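Local coordinates for reticulocyte-binding protein 2a (Plasmodium vivax, PDB 4Z8N), which probably binds a receptor on the surface of red blood cells during parasite invasion, the piece in this model being its largely helical erythrocyte-binding domain, at residues 3-8 with 109-114; 16-21 with 113-118. One frame throughout, in Å; residues are numbered along the deposited sequence.

How the interactions relate
Interaction 1 (3-8 with 109-114) and interaction 2 (16-21 with 113-118) have centres about 8 Å apart, and both rest on the C-terminal part of helix 94-115. Along the chain the N-terminal turn comes first, then the two-stranded antiparallel sheet of 9-11 and 17-19, and much later the helix, whose residues Asn113 and Cys114 belong to both helical segments. The two sites also touch directly: Thr20 OG1 lies 2.7 Å from Leu8 O, a probable hydrogen bond, and Thr20 CG2 packs near Tyr111 OH. Together they apply the N-terminal arm and its small sheet to the largely helical body of the erythrocyte-binding domain.

Interaction 1 of 2, residues 3-8 with 109-114; sequences DILRYL and DAYKNC
Leu8 and Tyr111 meet through their side chains, while the backbones stay apart: the nearest CA atoms, of Leu8 and Lys112, are 9.4 Å from each other. Residues 4-6 make a short 3-10 turn within an otherwise irregular segment, while 109-114 is regular helix. An Asx turn opens the first segment, Leu5 N donating to Asp3 OD1 (3.3 Å) from well above the carboxylate plane, and Ile4 O is gripped by two backbone N-H groups, those of Tyr7 and Leu8.

Side chains bridge the gap, and Tyr111 supplies all the reach from the helix. With its CG anti to the backbone N (chi1 -179°), the ring projects from the helix toward the turn. Leu8 CD2 sits at the ring edge, near its plane, 3.8 Å from Tyr111 CE2 and equally close to CD2 of that ring; the two side chains run past one another in opposite senses. The Leu5 side chain crosses that of Tyr111 at about a right angle and brings its CD2, oblique to the ring, to 3.5 Å from Tyr111 OH. Both leucines thus use a single methyl, one against the carbon edge and one against the hydroxyl oxygen, in a small, buried van der Waals contact.

Around this spot, Lys74 of helix 71-85 touches both Leu5 and Tyr111, and Ile4 packs on Leu77 and Ile81 of the same helix. Arg6 reaches Glu279 of helix 246-297 in a salt bridge, and Tyr7 lies on that helix too, which leaves the turn wedged between helices 71-85, 94-115 and 246-297, just ahead of strand 9-11.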
ATOM      1  N   ASP A   3       5.041 -12.907  -6.943  1.00 52.22           N
ATOM      2  CA  ASP A   3       5.091 -11.522  -7.391  1.00 42.77           C
ATOM      3  C   ASP A   3       5.197 -10.610  -6.177  1.00 37.91           C
ATOM      4  O   ASP A   3       4.212 -10.374  -5.474  1.00 35.72           O
ATOM      5  CB  ASP A   3       3.858 -11.167  -8.226  1.00 46.51           C
ATOM      6  CG  ASP A   3       3.895  -9.738  -8.751  1.00 51.91           C
ATOM      7  OD1 ASP A   3       4.975  -9.109  -8.722  1.00 52.85           O
ATOM      8  OD2 ASP A   3       2.839  -9.246  -9.202  1.00 56.90           O
ATOM      9  N   ILE A   4       6.398 -10.096  -5.941  1.00 32.79           N
ATOM     10  CA  ILE A   4       6.675  -9.297  -4.758  1.00 34.43           C
ATOM     11  C   ILE A   4       5.883  -7.983  -4.751  1.00 37.96           C
ATOM     12  O   ILE A   4       5.624  -7.414  -3.689  1.00 37.24           O
ATOM     13  CB  ILE A   4       8.194  -9.008  -4.640  1.00 39.16           C
ATOM     14  CG1 ILE A   4       8.561  -8.580  -3.217  1.00 42.29           C
ATOM     15  CG2 ILE A   4       8.644  -7.982  -5.676  1.00 36.24           C
ATOM     16  CD1 ILE A   4      10.056  -8.492  -2.979  1.00 40.21           C
ATOM     17  N   LEU A   5       5.470  -7.521  -5.929  1.00 36.98           N
ATOM     18  CA  LEU A   5       4.742  -6.256  -6.034  1.00 35.17           C
ATOM     19  C   LEU A   5       3.305  -6.366  -5.527  1.00 35.45           C
ATOM     20  O   LEU A   5       2.605  -5.362  -5.414  1.00 35.91           O
ATOM     21  CB  LEU A   5       4.738  -5.754  -7.478  1.00 37.34           C
ATOM     22  CG  LEU A   5       6.089  -5.311  -8.038  1.00 40.35           C
ATOM     23  CD1 LEU A   5       5.903  -4.470  -9.292  1.00 41.61           C
ATOM     24  CD2 LEU A   5       6.882  -4.551  -6.990  1.00 39.46           C
ATOM     25  N   ARG A   6       2.871  -7.581  -5.220  1.00 35.79           N
ATOM     26  CA  ARG A   6       1.541  -7.790  -4.660  1.00 33.00           C
ATOM     27  C   ARG A   6       1.416  -7.221  -3.250  1.00 34.99           C
ATOM     28  O   ARG A   6       0.307  -6.976  -2.774  1.00 30.71           O
ATOM     29  CB  ARG A   6       1.191  -9.279  -4.646  1.00 37.23           C
ATOM     30  CG  ARG A   6       0.790  -9.833  -6.002  1.00 44.66           C
ATOM     31  CD  ARG A   6       0.259 -11.255  -5.890  1.00 53.51           C
ATOM     32  NE  ARG A   6       1.273 -12.191  -5.415  1.00 61.41           N
ATOM     33  CZ  ARG A   6       1.059 -13.490  -5.232  1.00 67.13           C
ATOM     34  NH1 ARG A   6      -0.135 -14.009  -5.485  1.00 70.02           N
ATOM     35  NH2 ARG A   6       2.038 -14.272  -4.798  1.00 66.71           N
ATOM     36  N   TYR A   7       2.550  -7.008  -2.586  1.00 35.22           N
ATOM     37  CA  TYR A   7       2.529  -6.583  -1.187  1.00 36.13           C
ATOM     38  C   TYR A   7       3.594  -5.549  -0.832  1.00 33.30           C
ATOM     39  O   TYR A   7       3.474  -4.858   0.178  1.00 39.99           O
ATOM     40  CB  TYR A   7       2.684  -7.799  -0.263  1.00 37.57           C
ATOM     41  CG  TYR A   7       3.954  -8.604  -0.472  1.00 39.72           C
ATOM     42  CD1 TYR A   7       5.140  -8.257   0.165  1.00 40.14           C
ATOM     43  CD2 TYR A   7       3.960  -9.719  -1.302  1.00 40.70           C
ATOM     44  CE1 TYR A   7       6.300  -9.000  -0.022  1.00 38.19           C
ATOM     45  CE2 TYR A   7       5.109 -10.465  -1.497  1.00 40.98           C
ATOM     46  CZ  TYR A   7       6.276 -10.102  -0.856  1.00 42.28           C
ATOM     47  OH  TYR A   7       7.416 -10.850  -1.055  1.00 43.18           O
ATOM     48  N   LEU A   8       4.636  -5.441  -1.648  1.00 31.38           N
ATOM     49  CA  LEU A   8       5.785  -4.633  -1.255  1.00 35.29           C
ATOM     50  C   LEU A   8       5.553  -3.138  -1.442  1.00 36.33           C
ATOM     51  O   LEU A   8       5.685  -2.602  -2.540  1.00 41.35           O
ATOM     52  CB  LEU A   8       7.038  -5.060  -2.023  1.00 37.02           C
ATOM     53  CG  LEU A   8       8.320  -4.370  -1.546  1.00 39.45           C
ATOM     54  CD1 LEU A   8       8.519  -4.559  -0.046  1.00 36.11           C
ATOM     55  CD2 LEU A   8       9.531  -4.872  -2.313  1.00 38.12           C
ATOM     56  N   ASP A 109      17.197  -3.552   0.437  1.00 42.21           N
ATOM     57  CA  ASP A 109      17.544  -2.179   0.776  1.00 46.98           C
ATOM     58  C   ASP A 109      17.836  -1.355  -0.476  1.00 45.42           C
ATOM     59  O   ASP A 109      17.482  -0.179  -0.550  1.00 43.67           O
ATOM     60  CB  ASP A 109      18.748  -2.146   1.719  1.00 55.55           C
ATOM     61  CG  ASP A 109      19.081  -0.745   2.186  1.00 67.74           C
ATOM     62  OD1 ASP A 109      18.146  -0.006   2.562  1.00 71.97           O
ATOM     63  OD2 ASP A 109      20.274  -0.381   2.173  1.00 75.27           O
ATOM     64  N   ALA A 110      18.480  -1.975  -1.460  1.00 44.25           N
ATOM     65  CA  ALA A 110      18.829  -1.282  -2.697  1.00 47.67           C
ATOM     66  C   ALA A 110      17.590  -0.978  -3.536  1.00 47.76           C
ATOM     67  O   ALA A 110      17.490   0.090  -4.138  1.00 49.60           O
ATOM     68  CB  ALA A 110      19.830  -2.102  -3.505  1.00 45.18           C
ATOM     69  N   TYR A 111      16.649  -1.919  -3.570  1.00 44.46           N
ATOM     70  CA  TYR A 111      15.407  -1.726  -4.312  1.00 42.76           C
ATOM     71  C   TYR A 111      14.561  -0.631  -3.672  1.00 41.83           C
ATOM     72  O   TYR A 111      14.002   0.214  -4.367  1.00 41.27           O
ATOM     73  CB  TYR A 111      14.611  -3.034  -4.397  1.00 36.82           C
ATOM     74  CG  TYR A 111      13.320  -2.915  -5.179  1.00 37.47           C
ATOM     75  CD1 TYR A 111      13.334  -2.601  -6.532  1.00 40.64           C
ATOM     76  CD2 TYR A 111      12.090  -3.125  -4.569  1.00 36.61           C
ATOM     77  CE1 TYR A 111      12.162  -2.490  -7.255  1.00 39.60           C
ATOM     78  CE2 TYR A 111      10.905  -3.018  -5.288  1.00 37.73           C
ATOM     79  CZ  TYR A 111      10.950  -2.700  -6.630  1.00 39.15           C
ATOM     80  OH  TYR A 111       9.786  -2.592  -7.358  1.00 37.58           O
ATOM     81  N   LYS A 112      14.476  -0.654  -2.344  1.00 40.42           N
ATOM     82  CA  LYS A 112      13.737   0.364  -1.603  1.00 41.17           C
ATOM     83  C   LYS A 112      14.260   1.767  -1.908  1.00 43.95           C
ATOM     84  O   LYS A 112      13.480   2.702  -2.090  1.00 42.19           O
ATOM     85  CB  LYS A 112      13.812   0.095  -0.098  1.00 42.49           C
ATOM     86  CG  LYS A 112      13.145   1.165   0.756  1.00 46.14           C
ATOM     87  CD  LYS A 112      13.259   0.842   2.237  1.00 49.85           C
ATOM     88  CE  LYS A 112      12.538   1.880   3.083  1.00 57.28           C
ATOM     89  NZ  LYS A 112      12.646   1.587   4.540  1.00 64.65           N
ATOM     90  N   ASN A 113      15.580   1.905  -1.970  1.00 48.74           N
ATOM     91  CA  ASN A 113      16.198   3.199  -2.246  1.00 52.40           C
ATOM     92  C   ASN A 113      15.966   3.655  -3.680  1.00 47.76           C
ATOM     93  O   ASN A 113      15.792   4.845  -3.942  1.00 49.86           O
ATOM     94  CB  ASN A 113      17.696   3.149  -1.949  1.00 56.99           C
ATOM     95  CG  ASN A 113      17.991   3.111  -0.464  1.00 61.98           C
ATOM     96  OD1 ASN A 113      17.204   3.596   0.349  1.00 61.66           O
ATOM     97  ND2 ASN A 113      19.132   2.539  -0.101  1.00 64.58           N
ATOM     98  N   CYS A 114      15.976   2.703  -4.606  1.00 46.34           N
ATOM     99  CA  CYS A 114      15.705   2.991  -6.008  1.00 49.56           C
ATOM    100  C   CYS A 114      14.264   3.472  -6.170  1.00 46.26           C
ATOM    101  O   CYS A 114      13.980   4.374  -6.957  1.00 45.69           O
ATOM    102  CB  CYS A 114      15.968   1.751  -6.868  1.00 49.08           C
ATOM    103  SG  CYS A 114      15.593   1.935  -8.627  1.00 79.33           S
TER

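Interaction 2 of 2, residues 16-21 with 113-118; sequences QIISTV and NCVQAN
Ile18 and Thr20 meet Val115 and Gln116 through carbon atoms alone, packing strand 17-19, antiparallel to 9-11, and the residue after it against the C-terminal end of helix 94-115. Three apolar approaches make up the contact. Ile18 CG2 lies 4.2 Å from Val115 CG1, the two side chains sliding past each other in opposite directions. Farther out on the same isoleucine, CD1 comes to 3.9 Å from Gln116 CG, so it is the aliphatic part of the glutamine that does the touching. Thr20 crosses Val115 at about a right angle, its CG2 lying 4.1 Å from both Val115 CG1 and CG2 and thus facing the fork of the valine. Val115 CG1, anti to the backbone N (chi1 170°), is the methyl that serves both Ile18 and Thr20.

The hydroxyls of Ser19 and Thr20 bond within the arm. Ser19 OG accepts from Val21 N at 3.2 Å in a nearly straight bond (166°), an ST turn, and it also bonds Asp9 OD1. Thr20 OG1 bonds Leu8 O while CG2 faces Val115. Ile18 pairs through its backbone with Phe10, and Gln66 holds Cys114 O, Ala117 O and Asn118 ND2.

Glu120, which binds calcium in another structure of this protein, has its side chain about 9 Å from that of Ile18. With methyls turned to the helix end and to Gln116 just beyond it, the contact rests on burial of hydrocarbon, without a hydrogen bond between the two segments.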
ATOM      1  N   GLN A  16       3.399   7.976   5.696  1.00 51.47           N
ATOM      2  CA  GLN A  16       3.168   7.929   4.262  1.00 58.19           C
ATOM      3  C   GLN A  16       3.520   6.534   3.743  1.00 53.56           C
ATOM      4  O   GLN A  16       4.410   5.865   4.271  1.00 54.41           O
ATOM      5  CB  GLN A  16       3.985   9.012   3.546  1.00 69.46           C
ATOM      6  CG  GLN A  16       5.326   8.512   3.019  1.00 81.66           C
ATOM      7  CD  GLN A  16       6.093   9.537   2.192  1.00 92.20           C
ATOM      8  OE1 GLN A  16       5.530  10.513   1.685  1.00 99.09           O
ATOM      9  NE2 GLN A  16       7.389   9.305   2.041  1.00 96.65           N
ATOM     10  N   ILE A  17       2.790   6.078   2.736  1.00 47.24           N
ATOM     11  CA  ILE A  17       3.086   4.793   2.128  1.00 44.14           C
ATOM     12  C   ILE A  17       3.441   5.011   0.669  1.00 42.14           C
ATOM     13  O   ILE A  17       2.607   5.448  -0.124  1.00 41.62           O
ATOM     14  CB  ILE A  17       1.900   3.809   2.244  1.00 43.43           C
ATOM     15  CG1 ILE A  17       1.584   3.515   3.715  1.00 42.74           C
ATOM     16  CG2 ILE A  17       2.207   2.516   1.502  1.00 41.48           C
ATOM     17  CD1 ILE A  17       0.414   2.562   3.915  1.00 41.66           C
ATOM     18  N   ILE A  18       4.692   4.735   0.323  1.00 37.40           N
ATOM     19  CA  ILE A  18       5.117   4.796  -1.065  1.00 37.64           C
ATOM     20  C   ILE A  18       4.949   3.421  -1.689  1.00 38.42           C
ATOM     21  O   ILE A  18       5.554   2.449  -1.237  1.00 36.47           O
ATOM     22  CB  ILE A  18       6.570   5.266  -1.195  1.00 47.06           C
ATOM     23  CG1 ILE A  18       6.701   6.700  -0.682  1.00 49.38           C
ATOM     24  CG2 ILE A  18       7.030   5.170  -2.641  1.00 45.25           C
ATOM     25  CD1 ILE A  18       8.102   7.247  -0.761  1.00 54.07           C
ATOM     26  N   SER A  19       4.115   3.340  -2.720  1.00 35.32           N
ATOM     27  CA  SER A  19       3.783   2.059  -3.323  1.00 31.40           C
ATOM     28  C   SER A  19       4.630   1.778  -4.559  1.00 37.54           C
ATOM     29  O   SER A  19       5.019   2.695  -5.281  1.00 34.67           O
ATOM     30  CB  SER A  19       2.296   2.012  -3.678  1.00 28.78           C
ATOM     31  OG  SER A  19       1.939   0.755  -4.219  1.00 31.63           O
ATOM     32  N   THR A  20       4.918   0.502  -4.790  1.00 39.16           N
ATOM     33  CA  THR A  20       5.693   0.094  -5.955  1.00 38.02           C
ATOM     34  C   THR A  20       4.801  -0.080  -7.179  1.00 38.27           C
ATOM     35  O   THR A  20       5.287  -0.353  -8.276  1.00 37.10           O
ATOM     36  CB  THR A  20       6.450  -1.220  -5.694  1.00 34.70           C
ATOM     37  OG1 THR A  20       5.544  -2.194  -5.163  1.00 36.30           O
ATOM     38  CG2 THR A  20       7.586  -0.997  -4.708  1.00 36.63           C
ATOM     39  N   VAL A  21       3.496   0.080  -6.983  1.00 37.74           N
ATOM     40  CA  VAL A  21       2.534  -0.062  -8.070  1.00 37.74           C
ATOM     41  C   VAL A  21       1.731   1.225  -8.275  1.00 36.56           C
ATOM     42  O   VAL A  21       1.575   2.030  -7.354  1.00 35.92           O
ATOM     43  CB  VAL A  21       1.564  -1.240  -7.815  1.00 36.81           C
ATOM     44  CG1 VAL A  21       2.337  -2.537  -7.617  1.00 36.42           C
ATOM     45  CG2 VAL A  21       0.673  -0.958  -6.620  1.00 32.14           C
ATOM     46  N   ASN A 113      15.580   1.905  -1.970  1.00 48.74           N
ATOM     47  CA  ASN A 113      16.198   3.199  -2.246  1.00 52.40           C
ATOM     48  C   ASN A 113      15.966   3.655  -3.680  1.00 47.76           C
ATOM     49  O   ASN A 113      15.792   4.845  -3.942  1.00 49.86           O
ATOM     50  CB  ASN A 113      17.696   3.149  -1.949  1.00 56.99           C
ATOM     51  CG  ASN A 113      17.991   3.111  -0.464  1.00 61.98           C
ATOM     52  OD1 ASN A 113      17.204   3.596   0.349  1.00 61.66           O
ATOM     53  ND2 ASN A 113      19.132   2.539  -0.101  1.00 64.58           N
ATOM     54  N   CYS A 114      15.976   2.703  -4.606  1.00 46.34           N
ATOM     55  CA  CYS A 114      15.705   2.991  -6.008  1.00 49.56           C
ATOM     56  C   CYS A 114      14.264   3.472  -6.170  1.00 46.26           C
ATOM     57  O   CYS A 114      13.980   4.374  -6.957  1.00 45.69           O
ATOM     58  CB  CYS A 114      15.968   1.751  -6.868  1.00 49.08           C
ATOM     59  SG  CYS A 114      15.593   1.935  -8.627  1.00 79.33           S
ATOM     60  N   VAL A 115      13.362   2.866  -5.405  1.00 47.31           N
ATOM     61  CA  VAL A 115      11.948   3.220  -5.442  1.00 43.63           C
ATOM     62  C   VAL A 115      11.687   4.550  -4.734  1.00 45.29           C
ATOM     63  O   VAL A 115      10.953   5.401  -5.236  1.00 45.58           O
ATOM     64  CB  VAL A 115      11.085   2.111  -4.801  1.00 41.94           C
ATOM     65  CG1 VAL A 115       9.648   2.578  -4.611  1.00 38.39           C
ATOM     66  CG2 VAL A 115      11.135   0.849  -5.649  1.00 38.32           C
ATOM     67  N   GLN A 116      12.305   4.729  -3.571  1.00 46.29           N
ATOM     68  CA  GLN A 116      12.102   5.939  -2.780  1.00 48.26           C
ATOM     69  C   GLN A 116      12.979   7.105  -3.229  1.00 48.26           C
ATOM     70  O   GLN A 116      12.967   8.164  -2.605  1.00 47.59           O
ATOM     71  CB  GLN A 116      12.359   5.658  -1.298  1.00 48.90           C
ATOM     72  CG  GLN A 116      11.231   4.937  -0.585  1.00 48.77           C
ATOM     73  CD  GLN A 116      11.499   4.789   0.898  1.00 55.63           C
ATOM     74  OE1 GLN A 116      12.639   4.915   1.348  1.00 57.55           O
ATOM     75  NE2 GLN A 116      10.448   4.532   1.669  1.00 58.37           N
ATOM     76  N   ALA A 117      13.746   6.913  -4.297  1.00 48.35           N
ATOM     77  CA  ALA A 117      14.589   7.985  -4.817  1.00 49.75           C
ATOM     78  C   ALA A 117      13.722   9.147  -5.297  1.00 48.30           C
ATOM     79  O   ALA A 117      12.631   8.934  -5.830  1.00 46.91           O
ATOM     80  CB  ALA A 117      15.474   7.475  -5.944  1.00 51.16           C
ATOM     81  N   ASN A 118      14.204  10.369  -5.074  1.00 52.42           N
ATOM     82  CA  ASN A 118      13.501  11.590  -5.475  1.00 54.06           C
ATOM     83  C   ASN A 118      12.137  11.762  -4.804  1.00 51.95           C
ATOM     84  O   ASN A 118      11.316  12.557  -5.261  1.00 49.72           O
ATOM     85  CB  ASN A 118      13.325  11.626  -6.994  1.00 52.70           C
ATOM     86  CG  ASN A 118      14.624  11.400  -7.735  1.00 57.81           C
ATOM     87  OD1 ASN A 118      15.623  12.075  -7.481  1.00 58.46           O
ATOM     88  ND2 ASN A 118      14.622  10.438  -8.652  1.00 58.38           N
TER